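Local structure of NAD-dependent benzaldehyde dehydrogenase (Legionella pneumophila, 3RHE) at residues 8-13 with 46-51; 68-73 with 115-120. The protein has a VOC (glyoxalase/bleomycin resistance) fold and is of uncertain activity, although called an NAD-dependent benzaldehyde dehydrogenase. All coordinates share one frame; numbering follows the deposited sequence.

Contact 1. Residues 8-13 with 46-51; sequences NLVLFY and TGLRLG
Residues 8-13 and 46-51 pair as neighbouring parallel strands of the curled mixed sheet of a VOC (glyoxalase/bleomycin resistance) fold. Helix 17-28 and strand 39-43 lie between them in sequence, and the helix covers one face of the pair. In the VOC fold the first and last strands of a βαβββ module run side by side, as here. The short segments are inclined by 28°. Val10 is bonded through both its N and its O: Val10 N donates to Arg49 O (2.9 Å), and Val10 O accepts from Gly51 N (2.7 Å). Phe12 N then donates to Gly51 O. Val10, Phe12 and Leu50 share the helix-covered face, where Tyr24 touches both Phe12 and Leu50. Leu50 turns CG away from its own N (chi1 172°), beside its carbonyl carbon. Leu50 CD1 then sits over the centre of the Phe12 ring, a CH-pi contact of 4.0 Å to the centroid. Leu50 CD1 is also 4.0 Å from Val10 CG1. On the other face Leu11 CD1 comes to 3.9 Å from Gly51 CA. Leu9 CD1 lies against the Arg49-Gly51 backbone, 3.5 Å from Gly51 N. Arg49 bonds to the start of strand 8-14. Its chain bends at chi3 and brings the guanidinium edge to Asn8, while NH2 also bonds Gln74 OE1. Arg49 NE meets Asn8 O at 3.0 Å, in the guanidinium plane but from above the carbonyl plane.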
loop_
_atom_site.group_PDB
_atom_site.type_symbol
_atom_site.label_atom_id
_atom_site.label_comp_id
_atom_site.label_asym_id
_atom_site.label_seq_id
_atom_site.Cartn_x
_atom_site.Cartn_y
_atom_site.Cartn_z
ATOM N N ASN A 8 -6.551 -6.853 -2.549
ATOM C CA ASN A 8 -5.179 -6.709 -2.982
ATOM C C ASN A 8 -4.927 -5.361 -3.642
ATOM O O ASN A 8 -5.772 -4.817 -4.369
ATOM C CB ASN A 8 -4.752 -7.899 -3.840
ATOM C CG ASN A 8 -4.389 -9.112 -2.986
ATOM O OD1 ASN A 8 -3.712 -8.979 -1.972
ATOM N ND2 ASN A 8 -4.856 -10.280 -3.379
ATOM N N LEU A 9 -3.769 -4.801 -3.342
ATOM C CA LEU A 9 -3.431 -3.492 -3.851
ATOM C C LEU A 9 -1.930 -3.397 -4.071
ATOM O O LEU A 9 -1.140 -3.607 -3.155
ATOM C CB LEU A 9 -3.918 -2.417 -2.879
ATOM C CG LEU A 9 -3.455 -0.967 -3.053
ATOM C CD1 LEU A 9 -3.924 -0.366 -4.388
ATOM C CD2 LEU A 9 -3.967 -0.140 -1.868
ATOM N N VAL A 10 -1.545 -3.087 -5.299
ATOM C CA VAL A 10 -0.144 -2.862 -5.631
ATOM C C VAL A 10 0.147 -1.387 -5.387
ATOM O O VAL A 10 -0.557 -0.525 -5.891
ATOM C CB VAL A 10 0.135 -3.247 -7.094
ATOM C CG1 VAL A 10 1.596 -2.959 -7.476
ATOM C CG2 VAL A 10 -0.205 -4.717 -7.308
ATOM N N LEU A 11 1.167 -1.104 -4.587
ATOM C CA LEU A 11 1.509 0.259 -4.223
ATOM C C LEU A 11 2.848 0.638 -4.839
ATOM O O LEU A 11 3.859 0.021 -4.554
ATOM C CB LEU A 11 1.599 0.397 -2.696
ATOM C CG LEU A 11 0.539 1.059 -1.816
ATOM C CD1 LEU A 11 -0.773 1.350 -2.517
ATOM C CD2 LEU A 11 0.347 0.255 -0.512
ATOM N N PHE A 12 2.845 1.659 -5.685
ATOM C CA PHE A 12 4.074 2.189 -6.252
ATOM C C PHE A 12 4.459 3.469 -5.507
ATOM O O PHE A 12 3.654 4.399 -5.399
ATOM C CB PHE A 12 3.871 2.505 -7.745
ATOM C CG PHE A 12 4.056 1.313 -8.659
ATOM C CD1 PHE A 12 4.264 0.039 -8.143
ATOM C CD2 PHE A 12 3.998 1.467 -10.030
ATOM C CE1 PHE A 12 4.426 -1.067 -8.995
ATOM C CE2 PHE A 12 4.161 0.375 -10.884
ATOM C CZ PHE A 12 4.375 -0.891 -10.361
ATOM N N TYR A 13 5.685 3.516 -4.996
ATOM C CA TYR A 13 6.229 4.765 -4.483
ATOM C C TYR A 13 6.541 5.671 -5.682
ATOM O O TYR A 13 7.230 5.249 -6.603
ATOM C CB TYR A 13 7.504 4.516 -3.674
ATOM C CG TYR A 13 7.340 3.584 -2.477
ATOM C CD1 TYR A 13 6.083 3.267 -1.969
ATOM C CD2 TYR A 13 8.461 3.048 -1.835
ATOM C CE1 TYR A 13 5.942 2.411 -0.861
ATOM C CE2 TYR A 13 8.332 2.199 -0.727
ATOM C CZ TYR A 13 7.075 1.893 -0.241
ATOM O OH TYR A 13 6.958 1.059 0.862
ATOM N N THR A 46 -10.154 -5.562 -15.067
ATOM C CA THR A 46 -9.757 -6.900 -14.646
ATOM C C THR A 46 -9.748 -7.099 -13.128
ATOM O O THR A 46 -9.697 -8.230 -12.649
ATOM C CB THR A 46 -8.342 -7.243 -15.146
ATOM O OG1 THR A 46 -8.250 -7.006 -16.552
ATOM C CG2 THR A 46 -8.042 -8.688 -14.853
ATOM N N GLY A 47 -9.763 -6.008 -12.373
ATOM C CA GLY A 47 -9.835 -6.106 -10.925
ATOM C C GLY A 47 -8.576 -5.719 -10.161
ATOM O O GLY A 47 -8.643 -5.422 -8.968
ATOM N N LEU A 48 -7.424 -5.726 -10.827
ATOM C CA LEU A 48 -6.193 -5.318 -10.151
ATOM C C LEU A 48 -6.261 -3.854 -9.709
ATOM O O LEU A 48 -6.728 -2.983 -10.452
ATOM C CB LEU A 48 -4.956 -5.569 -11.023
ATOM C CG LEU A 48 -3.618 -5.283 -10.320
ATOM C CD1 LEU A 48 -2.576 -6.363 -10.613
ATOM C CD2 LEU A 48 -3.088 -3.880 -10.662
ATOM N N ARG A 49 -5.805 -3.590 -8.492
ATOM C CA ARG A 49 -5.799 -2.235 -7.960
ATOM C C ARG A 49 -4.370 -1.703 -7.853
ATOM O O ARG A 49 -3.499 -2.354 -7.275
ATOM C CB ARG A 49 -6.481 -2.193 -6.588
ATOM C CG ARG A 49 -7.955 -2.574 -6.610
ATOM C CD ARG A 49 -8.651 -2.174 -5.297
ATOM N NE ARG A 49 -8.032 -2.799 -4.131
ATOM C CZ ARG A 49 -8.198 -2.386 -2.876
ATOM N NH1 ARG A 49 -8.956 -1.332 -2.617
ATOM N NH2 ARG A 49 -7.595 -3.021 -1.875
ATOM N N LEU A 50 -4.143 -0.519 -8.403
ATOM C CA LEU A 50 -2.819 0.094 -8.401
ATOM C C LEU A 50 -2.848 1.468 -7.738
ATOM O O LEU A 50 -3.570 2.382 -8.185
ATOM C CB LEU A 50 -2.273 0.213 -9.828
ATOM C CG LEU A 50 -0.980 1.015 -9.999
ATOM C CD1 LEU A 50 0.212 0.261 -9.427
ATOM C CD2 LEU A 50 -0.746 1.338 -11.481
ATOM N N GLY A 51 -2.077 1.598 -6.659
ATOM C CA GLY A 51 -1.923 2.862 -5.966
ATOM C C GLY A 51 -0.587 3.548 -6.223
ATOM O O GLY A 51 0.482 2.917 -6.254
#

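Contact 2. Residues 68-73 with 115-120; sequences GMELSF and EHRLRI
Met69, a selenomethionine, opens the pairing of strand 69-74 with strand 117-123 through a water. The water donates to Met69 O and accepts from Arg117 N (2.8 Å from the water oxygen), joining the strands where no direct bond forms between these two atoms. Glu70 comes next and carries the polar side of the contact. Its CG is anti to the carbonyl carbon (chi1 -49°), and the extended chain beyond it reaches the guanidinium edge of Arg119. The salt bridge is side-on: Arg119 NE meets Glu70 OE1 at 2.6 Å, and Arg119 NH2 meets Glu70 OE2 at 2.8 Å. Both oxygens are met on their syn sides, and the two planar groups are 27° apart. Glu70 OE2 also bonds Tyr13 OH. Leu71 supplies backbone bonds of the parallel pairing: Leu71 N donates to Arg117 O and Leu71 O accepts from Arg119 N, each 3.0 Å. Leu71 CB rests 4.0 Å from Leu118 CD2, on the face covered by helix 78-90. Ser72 sits on the opposite face with Glu70; its CB packs beside Arg119 CB, and its OG bonds Leu9 O. Phe73 N donates to Arg119 O (2.7 Å), which also lies at the edge of the Phe73 ring. Ile120 CD1 approaches that side chain at Phe73 CB, 3.7 Å away. Arg117 NH1 is too far from Glu70 OE2, at 4.4 Å, for a salt bridge, and bonds Pro60 O and Tyr13 OH instead. The buried carboxylate is thus gripped at both oxygens by Arg119 and at OE2 also by Tyr13, which holds its rotation and joins the strands.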
loop_
_atom_site.group_PDB
_atom_site.type_symbol
_atom_site.label_atom_id
_atom_site.label_comp_id
_atom_site.label_asym_id
_atom_site.label_seq_id
_atom_site.Cartn_x
_atom_site.Cartn_y
_atom_site.Cartn_z
ATOM N N GLY A 68 10.930 0.079 -4.166
ATOM C CA GLY A 68 10.152 1.250 -4.570
ATOM C C GLY A 68 8.656 0.975 -4.680
ATOM O O GLY A 68 7.924 1.675 -5.374
HETATM N N MSE A 69 8.200 -0.046 -3.969
HETATM C CA MSE A 69 6.830 -0.529 -4.093
HETATM C C MSE A 69 6.471 -1.441 -2.913
HETATM O O MSE A 69 7.331 -1.790 -2.099
HETATM C CB MSE A 69 6.636 -1.260 -5.431
HETATM C CG MSE A 69 7.491 -2.509 -5.622
HETATM SE SE MSE A 69 6.846 -4.108 -4.631
HETATM C CE MSE A 69 5.154 -4.400 -5.536
ATOM N N GLU A 70 5.191 -1.777 -2.803
ATOM C CA GLU A 70 4.717 -2.731 -1.803
ATOM C C GLU A 70 3.599 -3.552 -2.412
ATOM O O GLU A 70 2.855 -3.064 -3.264
ATOM C CB GLU A 70 4.141 -2.035 -0.558
ATOM C CG GLU A 70 4.976 -0.933 0.067
ATOM C CD GLU A 70 4.214 -0.223 1.188
ATOM O OE1 GLU A 70 3.029 -0.548 1.375
ATOM O OE2 GLU A 70 4.779 0.660 1.871
ATOM N N LEU A 71 3.468 -4.790 -1.960
ATOM C CA LEU A 71 2.278 -5.565 -2.237
ATOM C C LEU A 71 1.466 -5.447 -0.959
ATOM O O LEU A 71 1.955 -5.797 0.117
ATOM C CB LEU A 71 2.632 -7.022 -2.472
ATOM C CG LEU A 71 1.787 -7.937 -3.380
ATOM C CD1 LEU A 71 1.570 -9.273 -2.685
ATOM C CD2 LEU A 71 0.456 -7.360 -3.854
ATOM N N SER A 72 0.247 -4.937 -1.057
ATOM C CA SER A 72 -0.527 -4.678 0.157
ATOM C C SER A 72 -1.871 -5.406 0.161
ATOM O O SER A 72 -2.420 -5.733 -0.900
ATOM C CB SER A 72 -0.717 -3.171 0.395
ATOM O OG SER A 72 -1.765 -2.640 -0.399
ATOM N N PHE A 73 -2.377 -5.640 1.373
ATOM C CA PHE A 73 -3.571 -6.432 1.619
ATOM C C PHE A 73 -4.499 -5.591 2.489
ATOM O O PHE A 73 -4.183 -5.332 3.645
ATOM C CB PHE A 73 -3.237 -7.701 2.419
ATOM C CG PHE A 73 -2.087 -8.516 1.868
ATOM C CD1 PHE A 73 -2.319 -9.752 1.272
ATOM C CD2 PHE A 73 -0.776 -8.069 1.973
ATOM C CE1 PHE A 73 -1.269 -10.511 0.773
ATOM C CE2 PHE A 73 0.273 -8.820 1.480
ATOM C CZ PHE A 73 0.028 -10.045 0.879
ATOM N N GLU A 115 13.450 -8.713 0.364
ATOM C CA GLU A 115 13.194 -7.335 0.773
ATOM C C GLU A 115 12.028 -6.649 0.076
ATOM O O GLU A 115 11.937 -5.422 0.083
ATOM C CB GLU A 115 14.462 -6.483 0.656
ATOM C CG GLU A 115 15.542 -6.937 1.618
ATOM C CD GLU A 115 14.985 -7.201 3.013
ATOM O OE1 GLU A 115 14.673 -6.226 3.720
ATOM O OE2 GLU A 115 14.858 -8.384 3.406
ATOM N N HIS A 116 11.138 -7.431 -0.519
ATOM C CA HIS A 116 9.890 -6.871 -1.029
ATOM C C HIS A 116 8.968 -6.594 0.157
ATOM O O HIS A 116 8.740 -7.476 0.993
ATOM C CB HIS A 116 9.227 -7.825 -2.025
ATOM C CG HIS A 116 10.105 -8.190 -3.186
ATOM N ND1 HIS A 116 10.513 -7.270 -4.130
ATOM C CD2 HIS A 116 10.654 -9.374 -3.554
ATOM C CE1 HIS A 116 11.278 -7.868 -5.028
ATOM N NE2 HIS A 116 11.380 -9.147 -4.701
ATOM N N ARG A 117 8.459 -5.367 0.239
ATOM C CA ARG A 117 7.557 -4.990 1.330
ATOM C C ARG A 117 6.129 -5.506 1.133
ATOM O O ARG A 117 5.563 -5.470 0.029
ATOM C CB ARG A 117 7.546 -3.474 1.540
ATOM C CG ARG A 117 8.857 -2.894 2.056
ATOM C CD ARG A 117 8.808 -1.372 2.066
ATOM N NE ARG A 117 9.967 -0.779 2.726
ATOM C CZ ARG A 117 10.032 0.489 3.127
ATOM N NH1 ARG A 117 9.001 1.312 2.930
ATOM N NH2 ARG A 117 11.131 0.933 3.725
ATOM N N LEU A 118 5.559 -5.971 2.231
ATOM C CA LEU A 118 4.239 -6.571 2.254
ATOM C C LEU A 118 3.458 -5.847 3.344
ATOM O O LEU A 118 3.805 -5.932 4.515
ATOM C CB LEU A 118 4.363 -8.055 2.616
ATOM C CG LEU A 118 5.271 -8.914 1.719
ATOM C CD1 LEU A 118 5.352 -10.330 2.256
ATOM C CD2 LEU A 118 4.739 -8.943 0.309
ATOM N N ARG A 119 2.403 -5.137 2.967
ATOM C CA ARG A 119 1.698 -4.311 3.931
ATOM C C ARG A 119 0.282 -4.795 4.190
ATOM O O ARG A 119 -0.458 -5.114 3.258
ATOM C CB ARG A 119 1.671 -2.842 3.489
ATOM C CG ARG A 119 0.801 -1.940 4.389
ATOM C CD ARG A 119 0.675 -0.508 3.840
ATOM N NE ARG A 119 1.972 0.152 3.691
ATOM C CZ ARG A 119 2.620 0.776 4.665
ATOM N NH1 ARG A 119 2.103 0.829 5.886
ATOM N NH2 ARG A 119 3.790 1.348 4.418
ATOM N N ILE A 120 -0.088 -4.839 5.465
ATOM C CA ILE A 120 -1.466 -5.091 5.870
ATOM C C ILE A 120 -2.031 -3.746 6.346
ATOM O O ILE A 120 -1.373 -3.030 7.100
ATOM C CB ILE A 120 -1.543 -6.092 7.070
ATOM C CG1 ILE A 120 -0.853 -7.435 6.762
ATOM C CG2 ILE A 120 -2.991 -6.311 7.506
ATOM C CD1 ILE A 120 -1.470 -8.219 5.649
HETATM O O HOH W 1 9.304 -3.470 -1.594
#

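Contact 1 and contact 2 lie in one mixed sheet, their centres about 11 Å apart. Along the chain both strands of contact 1 precede those of contact 2. Each is a parallel pairing between the first and last strands of a βαβββ unit. Helix 17-28 lies in the chain between the strands of contact 1, and helix 78-90 between those of contact 2. Strands 8-14 and 69-74 join the units as antiparallel neighbours at the middle of the sheet. There Leu11 O lies 2.8 Å from Glu70 N, a probable hydrogen bond, and Leu11 CD2 packs on Ser72 OG. This curled arrangement is that of paired VOC modules, whose concave face commonly holds the ligand or metal site in relatives.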